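UDP-L-Rhamnose Synthase (Acanthamoeba polyphaga mimivirus, PDB 7JID) probably catalyses NADPH-dependent formation of UDP-L-rhamnose, binding NADP in a Rossmann-type domain and a UDP-linked 6-deoxy sugar beside it. Local coordinates at residues A[31-36]-A[44-49]; A[4-9]-A[21-26]; A[130-135]-A[146-151]; A[111-116]-A[124-129]. All coordinates share one frame; numbering follows the deposited sequence. Where two conformers were deposited one is given.

Contact 1: residues A[31-36]-A[44-49]; sequences VGAQSR and EREISE. With NAP (NADP nicotinamide-adenine-dinucleotide phosphate), chain D.
Beside the NADP site, Glu46 meets the backbone of Gln34 and Ser35 in the loop that follows the second strand of a Rossmann fold and receives the adenosine 2'-phosphate. The carboxylate of Glu46 reaches out from its helix with CG anti to the backbone N (chi1 -175°), and both its oxygens are engaged. OE2 accepts the amide of Gln34 through its syn lone pair, with N to OE2 at 2.7 Å and an N-H...O angle of 170°. OE1 takes two bonds: Ser35 N at 2.9 Å, approaching 32° out of the carboxylate plane, and Ser35 OG at 2.7 Å, nearly in line with the C-O bond. Three bonds thus hold the bend in place just before Arg36. That arginine grips the phosphate with two donors, NH1 to O2X of NADP and NH2 to O3X, each at 2.9 Å, while one guanidinium face lies against the adenine. Val31 is bonded through its backbone to Trp6 and Ile8 of the neighbouring strand 5-9, Ala33 rests on Leu7 and Phe9 of that strand, and on helix 40-50 Ile47 packs against Ile96 of helix 79-99.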
# COMPACT_ATOMS: atom_id res chain seq x y z
N VAL A 31 -18.48 18.93 10.38
CA VAL A 31 -19.32 17.82 9.85
C VAL A 31 -18.51 16.53 10.03
O VAL A 31 -17.42 16.45 9.43
CB VAL A 31 -19.69 18.05 8.38
CG1 VAL A 31 -20.61 16.96 7.82
CG2 VAL A 31 -20.30 19.41 8.13
N GLY A 32 -18.97 15.62 10.88
CA GLY A 32 -18.39 14.27 10.96
C GLY A 32 -18.71 13.49 9.70
O GLY A 32 -19.89 13.36 9.39
N ALA A 33 -17.71 13.01 8.96
CA ALA A 33 -17.92 12.23 7.72
C ALA A 33 -18.70 10.96 8.05
O ALA A 33 -18.37 10.23 9.00
CB ALA A 33 -16.60 11.93 7.05
N GLN A 34 -19.73 10.69 7.25
CA GLN A 34 -20.48 9.42 7.33
C GLN A 34 -19.83 8.35 6.44
O GLN A 34 -20.08 7.16 6.71
CB GLN A 34 -21.94 9.66 6.94
CG GLN A 34 -22.62 10.61 7.92
CD GLN A 34 -22.50 10.13 9.35
OE1 GLN A 34 -21.84 10.76 10.19
NE2 GLN A 34 -23.10 8.99 9.63
N SER A 35 -19.04 8.73 5.43
CA SER A 35 -18.46 7.74 4.48
C SER A 35 -17.18 7.14 5.09
O SER A 35 -16.53 7.82 5.88
CB SER A 35 -18.21 8.34 3.12
OG SER A 35 -17.22 9.35 3.17
N ARG A 36 -16.92 5.87 4.76
CA ARG A 36 -15.62 5.21 5.04
C ARG A 36 -14.63 5.70 4.00
O ARG A 36 -14.98 5.81 2.81
CB ARG A 36 -15.79 3.69 5.07
CG ARG A 36 -16.82 3.18 6.07
CD ARG A 36 -16.54 3.66 7.45
NE ARG A 36 -15.31 3.06 7.99
CZ ARG A 36 -14.99 3.11 9.27
NH1 ARG A 36 -15.76 3.77 10.12
NH2 ARG A 36 -13.93 2.49 9.73
N GLU A 44 -16.63 10.54 -2.47
CA GLU A 44 -16.81 11.59 -3.50
C GLU A 44 -18.26 12.08 -3.44
O GLU A 44 -18.44 13.29 -3.55
CB GLU A 44 -16.48 11.08 -4.90
CG GLU A 44 -16.74 12.16 -5.93
CD GLU A 44 -16.04 11.95 -7.25
OE1 GLU A 44 -15.42 10.89 -7.44
OE2 GLU A 44 -16.11 12.87 -8.07
N ARG A 45 -19.23 11.21 -3.22
CA ARG A 45 -20.64 11.65 -3.06
C ARG A 45 -20.72 12.59 -1.85
O ARG A 45 -21.39 13.65 -1.97
CB ARG A 45 -21.60 10.47 -2.94
CG ARG A 45 -21.87 9.73 -4.25
CD ARG A 45 -23.02 8.73 -4.07
NE ARG A 45 -22.77 7.64 -3.12
CZ ARG A 45 -22.09 6.52 -3.40
NH1 ARG A 45 -21.58 6.32 -4.60
NH2 ARG A 45 -21.92 5.59 -2.47
N GLU A 46 -20.09 12.24 -0.73
CA GLU A 46 -20.19 13.03 0.52
C GLU A 46 -19.55 14.40 0.30
O GLU A 46 -20.15 15.42 0.71
CB GLU A 46 -19.58 12.32 1.72
CG GLU A 46 -19.79 13.08 3.02
CD GLU A 46 -19.59 12.23 4.25
OE1 GLU A 46 -18.68 11.39 4.23
OE2 GLU A 46 -20.34 12.38 5.23
N ILE A 47 -18.37 14.43 -0.30
CA ILE A 47 -17.62 15.69 -0.54
C ILE A 47 -18.38 16.56 -1.53
O ILE A 47 -18.47 17.77 -1.30
CB ILE A 47 -16.18 15.37 -0.98
CG1 ILE A 47 -15.41 14.94 0.26
CG2 ILE A 47 -15.54 16.54 -1.67
CD1 ILE A 47 -13.99 14.51 0.03
N SER A 48 -18.93 15.95 -2.58
CA SER A 48 -19.66 16.68 -3.63
C SER A 48 -20.91 17.32 -3.04
O SER A 48 -21.25 18.44 -3.49
CB SER A 48 -19.97 15.76 -4.78
OG SER A 48 -20.62 16.49 -5.80
N GLU A 49 -21.56 16.67 -2.07
CA GLU A 49 -22.84 17.11 -1.43
C GLU A 49 -22.56 18.11 -0.30
O GLU A 49 -23.21 19.17 -0.25
CB GLU A 49 -23.64 15.93 -0.88
CG GLU A 49 -24.51 16.31 0.31
CD GLU A 49 -25.72 15.46 0.65
OE1 GLU A 49 -26.76 15.60 -0.05
OE2 GLU A 49 -25.66 14.71 1.65
PA NAP D . -8.30 6.14 17.07
O1A NAP D . -8.87 6.63 18.38
O2A NAP D . -8.29 4.67 16.79
O5B NAP D . -9.14 6.94 15.99
C5B NAP D . -9.15 6.53 14.62
C4B NAP D . -10.46 6.78 13.90
O4B NAP D . -10.35 6.50 12.51
C3B NAP D . -11.53 5.87 14.50
O3B NAP D . -12.62 6.77 14.78
C2B NAP D . -11.83 4.92 13.34
O2B NAP D . -13.20 4.69 13.30
C1B NAP D . -11.45 5.72 12.09
N9A NAP D . -11.15 5.00 10.87
C8A NAP D . -10.21 4.08 10.69
N7A NAP D . -10.20 3.67 9.42
C5A NAP D . -11.16 4.34 8.78
C6A NAP D . -11.65 4.32 7.46
N6A NAP D . -11.10 3.51 6.58
N1A NAP D . -12.71 5.16 7.18
C2A NAP D . -13.20 5.97 8.12
N3A NAP D . -12.81 6.05 9.40
C4A NAP D . -11.77 5.24 9.74
O3 NAP D . -6.79 6.61 16.75
PN NAP D . -6.14 8.08 17.00
O1N NAP D . -4.99 7.71 17.92
O2N NAP D . -7.09 9.18 17.21
O5D NAP D . -5.41 8.27 15.61
C5D NAP D . -5.83 8.96 14.44
C4D NAP D . -4.95 8.44 13.26
O4D NAP D . -4.27 9.53 12.73
C3D NAP D . -3.91 7.49 13.80
O3D NAP D . -3.18 6.77 12.73
C2D NAP D . -3.18 8.61 14.58
O2D NAP D . -1.84 8.38 15.06
C1D NAP D . -3.16 9.76 13.60
P2B NAP D . -13.79 3.22 13.41
O1X NAP D . -13.76 2.79 14.81
O2X NAP D . -15.23 3.57 12.98
O3X NAP D . -13.11 2.21 12.48

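Contact 2: residues A[4-9]-A[21-26]; sequences MKWLIF and KILEQQ
Trp6 of the first strand and Leu23 of helix 14-25 bring their backbones closest here, with their CA atoms 8.4 Å apart, bridged by side chains. Trp6 and Ile8 both point toward the helix, and Leu23 comes down between them. Its two methyls divide the work. CD2 sits squarely over one face of the indole, 3.5 Å from the centroid of the six-membered ring and only 8° off the ring normal, a well-centred CH-pi contact; its closest ring atom is Trp6 CE2 at 3.6 Å. CD1 lies beyond the rim of the indole on its CB side, 3.8 Å from Trp6 CE3, and meets CD1 of Ile8 tip to tip at 4.0 Å. The leucine crosses the tryptophan at about a right angle. With CG anti to the carbonyl carbon (chi1 -59°), the indole is carried toward the helix, and chi2 (69°) turns its face to Leu23. The ring's polar edge is satisfied separately: NE1 donates to Glu28, just beyond the helix. Val30 of strand 29-32 adds to the packing against Leu23 and Ile8, and Ala206 of helix 195-207 touches Trp6, so the first beta-alpha-beta unit of the Rossmann fold closes around this leucine. With no polar bond between strand and helix, the contact depends on dispersion and on the burial of apolar surface, and the one methyl centred over the indole gives it a defined geometry.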
# COMPACT_ATOMS: atom_id res chain seq x y z
N MET A 4 -15.93 28.67 8.69
CA MET A 4 -15.92 27.75 7.50
C MET A 4 -16.51 26.38 7.87
O MET A 4 -16.80 26.15 9.06
CB MET A 4 -14.49 27.54 6.98
CG MET A 4 -13.83 28.80 6.46
SD MET A 4 -12.16 28.55 5.82
CE MET A 4 -11.47 27.61 7.18
N LYS A 5 -16.64 25.50 6.88
CA LYS A 5 -17.22 24.13 7.02
C LYS A 5 -16.09 23.10 6.90
O LYS A 5 -15.42 23.09 5.87
CB LYS A 5 -18.26 23.87 5.93
CG LYS A 5 -19.08 22.61 6.17
CD LYS A 5 -20.02 22.27 5.05
CE LYS A 5 -21.28 23.10 5.07
NZ LYS A 5 -22.35 22.42 4.31
N TRP A 6 -15.92 22.28 7.94
CA TRP A 6 -14.81 21.31 8.07
C TRP A 6 -15.39 19.90 8.10
O TRP A 6 -16.17 19.58 9.06
CB TRP A 6 -14.01 21.58 9.34
CG TRP A 6 -13.37 22.93 9.46
CD1 TRP A 6 -14.02 24.12 9.63
CD2 TRP A 6 -11.97 23.24 9.51
NE1 TRP A 6 -13.13 25.15 9.71
CE2 TRP A 6 -11.85 24.63 9.69
CE3 TRP A 6 -10.79 22.47 9.44
CZ2 TRP A 6 -10.61 25.28 9.78
CZ3 TRP A 6 -9.58 23.12 9.48
CH2 TRP A 6 -9.48 24.49 9.70
N LEU A 7 -15.07 19.10 7.09
CA LEU A 7 -15.50 17.69 7.05
C LEU A 7 -14.38 16.84 7.68
O LEU A 7 -13.28 16.89 7.14
CB LEU A 7 -15.75 17.28 5.60
CG LEU A 7 -16.12 15.81 5.40
CD1 LEU A 7 -17.40 15.48 6.14
CD2 LEU A 7 -16.24 15.49 3.94
N ILE A 8 -14.72 16.12 8.74
CA ILE A 8 -13.71 15.38 9.55
C ILE A 8 -13.96 13.88 9.41
O ILE A 8 -14.98 13.38 9.90
CB ILE A 8 -13.74 15.83 11.03
CG1 ILE A 8 -13.67 17.36 11.21
CG2 ILE A 8 -12.63 15.11 11.81
CD1 ILE A 8 -12.50 18.02 10.51
N PHE A 9 -12.97 13.20 8.88
CA PHE A 9 -12.88 11.72 8.87
C PHE A 9 -12.13 11.28 10.12
O PHE A 9 -11.11 11.91 10.43
CB PHE A 9 -12.14 11.25 7.62
CG PHE A 9 -12.97 11.35 6.37
CD1 PHE A 9 -13.69 10.27 5.89
CD2 PHE A 9 -13.03 12.54 5.67
CE1 PHE A 9 -14.48 10.39 4.76
CE2 PHE A 9 -13.81 12.66 4.54
CZ PHE A 9 -14.53 11.58 4.07
N LYS A 21 -13.68 19.19 18.73
CA LYS A 21 -14.05 20.02 19.91
C LYS A 21 -13.43 21.41 19.81
O LYS A 21 -14.15 22.40 20.08
CB LYS A 21 -13.61 19.37 21.22
CG LYS A 21 -14.75 18.75 22.01
CD LYS A 21 -14.46 17.35 22.51
CE LYS A 21 -15.71 16.55 22.78
NZ LYS A 21 -15.49 15.11 22.54
N ILE A 22 -12.14 21.49 19.46
CA ILE A 22 -11.42 22.78 19.34
C ILE A 22 -11.97 23.58 18.15
O ILE A 22 -12.10 24.78 18.29
CB ILE A 22 -9.90 22.56 19.23
CG1 ILE A 22 -9.38 22.00 20.56
CG2 ILE A 22 -9.20 23.84 18.81
CD1 ILE A 22 -8.06 21.29 20.47
N LEU A 23 -12.27 22.95 17.01
CA LEU A 23 -12.81 23.66 15.83
C LEU A 23 -14.15 24.32 16.22
O LEU A 23 -14.40 25.47 15.78
CB LEU A 23 -12.97 22.67 14.67
CG LEU A 23 -11.70 22.40 13.85
CD1 LEU A 23 -11.96 21.27 12.86
CD2 LEU A 23 -11.19 23.61 13.10
N GLU A 24 -14.93 23.63 17.06
CA GLU A 24 -16.30 24.04 17.45
C GLU A 24 -16.21 25.19 18.47
O GLU A 24 -16.97 26.16 18.32
CB GLU A 24 -17.09 22.83 17.94
CG GLU A 24 -17.61 22.02 16.76
CD GLU A 24 -18.63 20.96 17.10
OE1 GLU A 24 -18.51 20.36 18.19
OE2 GLU A 24 -19.52 20.73 16.27
N GLN A 25 -15.26 25.12 19.41
CA GLN A 25 -15.00 26.22 20.38
C GLN A 25 -14.52 27.47 19.62
O GLN A 25 -14.83 28.59 20.07
CB GLN A 25 -14.03 25.74 21.47
CG GLN A 25 -12.64 26.36 21.42
CD GLN A 25 -11.68 25.75 22.42
OE1 GLN A 25 -12.00 24.80 23.13
NE2 GLN A 25 -10.48 26.31 22.49
N GLN A 26 -13.81 27.31 18.50
CA GLN A 26 -13.31 28.42 17.66
C GLN A 26 -14.43 28.99 16.77
O GLN A 26 -14.13 29.91 15.99
CB GLN A 26 -12.14 27.95 16.79
CG GLN A 26 -10.87 27.66 17.57
CD GLN A 26 -9.68 27.48 16.66
OE1 GLN A 26 -9.81 27.54 15.44
NE2 GLN A 26 -8.53 27.19 17.23

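Contact 3: residues A[130-135]-A[146-151]; sequences DKPNFF and TDRLMH
Arg148 lies across two side chains of the 130-135 loop, Pro132 along its aliphatic part and Lys131 at its charged end. CG and CD of the arginine pass obliquely against the proline ring, each 3.7 Å from Pro132 CD, so the methylene chain is packed while the guanidinium is carried outward by a bend at chi3 (74°). The lysine chain crosses the arginine at about a right angle, and in the conformer given NZ stands 3.2 Å from Arg148 NH2, two donors with no bond between them. The pair is explained by a shared anion: Glu40 of the second subunit forms a salt bridge through OE2 to Lys131 NZ and through OE1 to Arg148 NH2, which probably offsets both positive charges. Deeper in, one water links the loop backbone to a helix side chain, donating to Asp130 O at 2.9 Å and to Asp147 OD2 at 2.8 Å; the same carboxylate oxygen is also salt-bridged to Arg161. His151 folds back on its helix, ND1 donating to Asp147 O at 2.8 Å from above the carbonyl plane (36° out of it), while its NE2 bonds to Glu128 O. Leu149 packs on Tyr88 of the second subunit, so the helix meets the partner chain through Leu149 as well as through Arg148. This is consistent with dimers of extended short-chain dehydrogenase relatives, in which the corresponding helices pair across the subunit interface.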
# COMPACT_ATOMS: atom_id res chain seq x y z
N ASP A 130 13.28 13.19 3.62
CA ASP A 130 13.96 11.91 3.89
C ASP A 130 12.99 10.75 3.63
O ASP A 130 11.77 10.87 3.93
CB ASP A 130 14.51 11.85 5.31
CG ASP A 130 15.88 12.46 5.47
OD1 ASP A 130 16.65 12.56 4.46
OD2 ASP A 130 16.17 12.86 6.59
N LYS A 131 13.51 9.69 3.05
CA LYS A 131 12.73 8.46 2.80
C LYS A 131 12.69 7.64 4.09
O LYS A 131 13.61 7.67 4.88
CB LYS A 131 13.38 7.60 1.71
CG LYS A 131 13.83 8.37 0.49
CD LYS A 131 12.76 9.23 -0.12
CE LYS A 131 13.07 9.56 -1.56
NZ LYS A 131 12.93 8.37 -2.43
N PRO A 132 11.65 6.83 4.30
CA PRO A 132 11.63 5.90 5.44
C PRO A 132 12.88 5.01 5.50
O PRO A 132 13.39 4.61 4.45
CB PRO A 132 10.40 5.04 5.15
CG PRO A 132 9.49 5.97 4.37
CD PRO A 132 10.44 6.73 3.47
N ASN A 133 13.36 4.77 6.71
CA ASN A 133 14.47 3.82 6.94
C ASN A 133 14.15 2.91 8.10
O ASN A 133 15.05 2.19 8.55
CB ASN A 133 15.80 4.53 7.13
CG ASN A 133 15.98 5.08 8.52
OD1 ASN A 133 14.99 5.43 9.19
ND2 ASN A 133 17.21 5.07 8.99
N PHE A 134 12.93 2.91 8.62
CA PHE A 134 12.49 1.96 9.67
C PHE A 134 11.39 1.05 9.13
O PHE A 134 10.35 1.56 8.68
CB PHE A 134 12.06 2.67 10.96
CG PHE A 134 11.56 1.72 12.00
CD1 PHE A 134 12.42 0.87 12.70
CD2 PHE A 134 10.22 1.60 12.26
CE1 PHE A 134 11.93 -0.04 13.62
CE2 PHE A 134 9.72 0.72 13.21
CZ PHE A 134 10.57 -0.10 13.90
N PHE A 135 11.62 -0.25 9.23
CA PHE A 135 10.72 -1.26 8.63
C PHE A 135 10.35 -2.33 9.65
O PHE A 135 9.98 -3.41 9.22
CB PHE A 135 11.32 -1.81 7.34
CG PHE A 135 11.81 -0.75 6.40
CD1 PHE A 135 10.91 0.00 5.65
CD2 PHE A 135 13.17 -0.54 6.19
CE1 PHE A 135 11.36 0.97 4.76
CE2 PHE A 135 13.61 0.45 5.29
CZ PHE A 135 12.70 1.20 4.57
N THR A 146 2.61 5.29 2.79
CA THR A 146 1.60 6.38 2.74
C THR A 146 2.30 7.74 2.76
O THR A 146 1.92 8.67 1.99
CB THR A 146 0.59 6.27 3.87
OG1 THR A 146 0.13 4.92 3.75
CG2 THR A 146 -0.52 7.28 3.72
N ASP A 147 3.34 7.87 3.54
CA ASP A 147 4.03 9.15 3.68
C ASP A 147 4.68 9.51 2.34
O ASP A 147 4.56 10.65 1.92
CB ASP A 147 5.09 9.08 4.77
CG ASP A 147 5.79 10.41 4.95
OD1 ASP A 147 5.32 11.19 5.79
OD2 ASP A 147 6.88 10.59 4.34
N ARG A 148 5.33 8.55 1.70
CA ARG A 148 5.94 8.81 0.38
C ARG A 148 4.84 9.19 -0.60
O ARG A 148 5.03 10.14 -1.38
CB ARG A 148 6.69 7.56 -0.06
CG ARG A 148 7.84 7.22 0.86
CD ARG A 148 8.60 6.01 0.40
NE ARG A 148 9.41 6.35 -0.76
CZ ARG A 148 10.20 5.47 -1.35
NH1 ARG A 148 10.28 4.24 -0.90
NH2 ARG A 148 10.92 5.83 -2.41
N LEU A 149 3.73 8.46 -0.61
CA LEU A 149 2.66 8.70 -1.61
C LEU A 149 2.10 10.10 -1.41
O LEU A 149 1.75 10.79 -2.42
CB LEU A 149 1.57 7.63 -1.51
CG LEU A 149 2.01 6.27 -2.05
CD1 LEU A 149 1.09 5.17 -1.55
CD2 LEU A 149 2.03 6.31 -3.57
N MET A 150 2.10 10.60 -0.18
CA MET A 150 1.54 11.96 0.09
C MET A 150 2.41 13.04 -0.55
O MET A 150 1.87 14.13 -0.84
CB MET A 150 1.35 12.23 1.57
CG MET A 150 0.24 11.42 2.18
SD MET A 150 -1.40 11.83 1.47
CE MET A 150 -2.41 10.62 2.33
N HIS A 151 3.68 12.75 -0.83
CA HIS A 151 4.60 13.73 -1.45
C HIS A 151 4.16 13.98 -2.90
O HIS A 151 4.54 15.02 -3.45
CB HIS A 151 6.04 13.25 -1.34
CG HIS A 151 6.64 13.46 0.02
ND1 HIS A 151 6.31 12.66 1.14
CD2 HIS A 151 7.59 14.33 0.45
CE1 HIS A 151 7.00 13.09 2.19
NE2 HIS A 151 7.86 14.05 1.76
O HOH W 1 9.21 9.87 3.05

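Contact 4: residues A[111-116]-A[124-129]; sequences CIFEGQ and KGFTEN. With EDO (1,2-ethanediol), chain G.
Phe113 and Phe126 form the tight half of this contact between two loop segments that run nearly opposite ways, their directions 160° apart. The ring planes are almost parallel, at 6°, but offset enough to leave little ring-on-ring overlap; centroids are 4.6 Å apart. What lies over each ring is instead the other residue's CB: Phe113 CB is 3.5 Å from the Phe126 centroid, and Phe126 CB is 3.6 Å from that of Phe113. Both phenylalanines hold CG anti to the carbonyl carbon (chi1 -68° in Phe126), and the CH-pi pairing is reciprocal. Ile112 CG1 lies on the far face of Phe113. The edge of Phe126 is met near its plane by two backbone carbonyls, with Glu114 O 3.2 Å from CZ and Gly115 O 3.5 Å from CE2.

The outer half is looser. Gln116 crosses the other face of Phe126 obliquely, its CG off-centre at 4.3 Å from the ring centroid, and its amide end lies beside Gly125. Exposed Lys124 directs its CB away from the other segment. A molecule of 1,2-ethanediol, probably from the crystallisation liquor, lies beside this part, its O1 making a weak hydrogen bond to Glu114 O. The Glu114 side chain is held by a salt bridge to Arg246. Chemically, then, the two loops cohere by aromatic and aliphatic packing, probably helped by electropositive ring C-H groups facing carbonyl oxygens, close to Cys111, which touches the bound UDP-sugar.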
# COMPACT_ATOMS: atom_id res chain seq x y z
N CYS A 111 6.83 7.75 12.74
CA CYS A 111 7.37 6.41 13.13
C CYS A 111 7.78 5.61 11.88
O CYS A 111 7.49 4.43 11.79
CB CYS A 111 6.40 5.72 14.06
SG CYS A 111 6.48 6.59 15.66
N ILE A 112 8.46 6.27 10.94
CA ILE A 112 8.92 5.67 9.65
C ILE A 112 10.43 5.79 9.56
O ILE A 112 11.00 5.42 8.52
CB ILE A 112 8.19 6.40 8.50
CG1 ILE A 112 8.56 7.88 8.44
CG2 ILE A 112 6.68 6.19 8.70
CD1 ILE A 112 7.89 8.64 7.34
N PHE A 113 11.06 6.33 10.61
CA PHE A 113 12.54 6.48 10.65
C PHE A 113 13.10 5.90 11.94
O PHE A 113 12.41 5.74 12.94
CB PHE A 113 12.98 7.94 10.61
CG PHE A 113 12.34 8.80 9.55
CD1 PHE A 113 12.69 8.66 8.22
CD2 PHE A 113 11.35 9.71 9.89
CE1 PHE A 113 12.13 9.49 7.26
CE2 PHE A 113 10.80 10.54 8.93
CZ PHE A 113 11.14 10.37 7.60
N GLU A 114 14.37 5.55 11.88
CA GLU A 114 15.14 5.04 13.03
C GLU A 114 16.49 5.76 13.06
O GLU A 114 17.21 5.71 12.06
CB GLU A 114 15.24 3.51 12.95
CG GLU A 114 16.06 2.88 14.04
CD GLU A 114 15.49 2.79 15.45
OE1 GLU A 114 14.23 2.50 15.67
OE2 GLU A 114 16.34 2.86 16.37
N GLY A 115 16.80 6.42 14.17
CA GLY A 115 18.13 6.94 14.46
C GLY A 115 18.18 8.44 14.70
O GLY A 115 17.16 9.08 14.89
N GLN A 116 19.39 9.01 14.61
CA GLN A 116 19.67 10.45 14.81
C GLN A 116 19.23 10.94 16.19
O GLN A 116 19.14 12.17 16.37
CB GLN A 116 19.08 11.30 13.69
CG GLN A 116 19.58 10.85 12.31
CD GLN A 116 19.44 11.84 11.19
OE1 GLN A 116 18.85 11.57 10.11
NE2 GLN A 116 19.98 13.00 11.44
N LYS A 124 21.13 16.10 12.75
CA LYS A 124 20.09 17.12 13.07
C LYS A 124 18.68 16.52 12.93
O LYS A 124 17.73 17.26 13.15
CB LYS A 124 20.24 18.34 12.17
CG LYS A 124 21.48 19.19 12.42
CD LYS A 124 22.13 18.95 13.76
CE LYS A 124 23.35 19.81 14.03
NZ LYS A 124 23.05 20.79 15.09
N GLY A 125 18.55 15.23 12.61
CA GLY A 125 17.23 14.56 12.60
C GLY A 125 16.72 14.32 11.19
O GLY A 125 17.18 15.01 10.23
N PHE A 126 15.73 13.44 11.04
CA PHE A 126 15.15 13.12 9.73
C PHE A 126 14.35 14.33 9.26
O PHE A 126 13.65 14.98 10.08
CB PHE A 126 14.32 11.84 9.80
CG PHE A 126 15.21 10.65 10.03
CD1 PHE A 126 15.84 10.03 8.95
CD2 PHE A 126 15.46 10.18 11.30
CE1 PHE A 126 16.69 8.97 9.18
CE2 PHE A 126 16.30 9.10 11.52
CZ PHE A 126 16.89 8.48 10.44
N THR A 127 14.51 14.65 7.98
CA THR A 127 13.80 15.77 7.34
C THR A 127 12.52 15.32 6.65
O THR A 127 12.29 14.10 6.41
CB THR A 127 14.74 16.52 6.38
OG1 THR A 127 14.88 15.63 5.27
CG2 THR A 127 16.04 16.90 7.05
N GLU A 128 11.75 16.31 6.19
CA GLU A 128 10.50 16.09 5.47
C GLU A 128 10.80 15.34 4.17
O GLU A 128 9.99 14.48 3.76
CB GLU A 128 9.76 17.40 5.22
CG GLU A 128 9.14 17.92 6.48
CD GLU A 128 10.03 18.63 7.49
OE1 GLU A 128 11.19 18.97 7.12
OE2 GLU A 128 9.53 18.98 8.56
N ASN A 129 11.94 15.64 3.55
CA ASN A 129 12.32 15.01 2.26
C ASN A 129 12.88 13.59 2.42
O ASN A 129 12.92 12.87 1.41
CB ASN A 129 13.31 15.90 1.51
CG ASN A 129 13.65 15.38 0.14
OD1 ASN A 129 12.79 15.33 -0.74
ND2 ASN A 129 14.92 15.04 -0.07
C1 EDO G . 20.92 7.40 10.60
O1 EDO G . 20.24 6.36 11.26
C2 EDO G . 20.02 8.15 9.72
O2 EDO G . 20.67 8.99 8.81

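How the contacts relate
From the N terminus, contact 2 comes first, turning strand 5-9 back under helix 14-25; contact 1 then closes the next turn, from the end of strand 29-32 to helix 40-50. The two share the sheet, in which strands 29-32 and 5-9 are neighbours. Much later, after strand 103-109, contact 4 folds the long connecting segment on itself, and contact 3 immediately joins its last part to helix 138-150. All four lie in series, with neither nesting nor crossing. Contacts 3 and 4 touch through Asn133 with Glu114, joining the loops near the UDP-sugar to the subunit interface, about 28 to 34 Å, centre to centre, from the NADP-side pair.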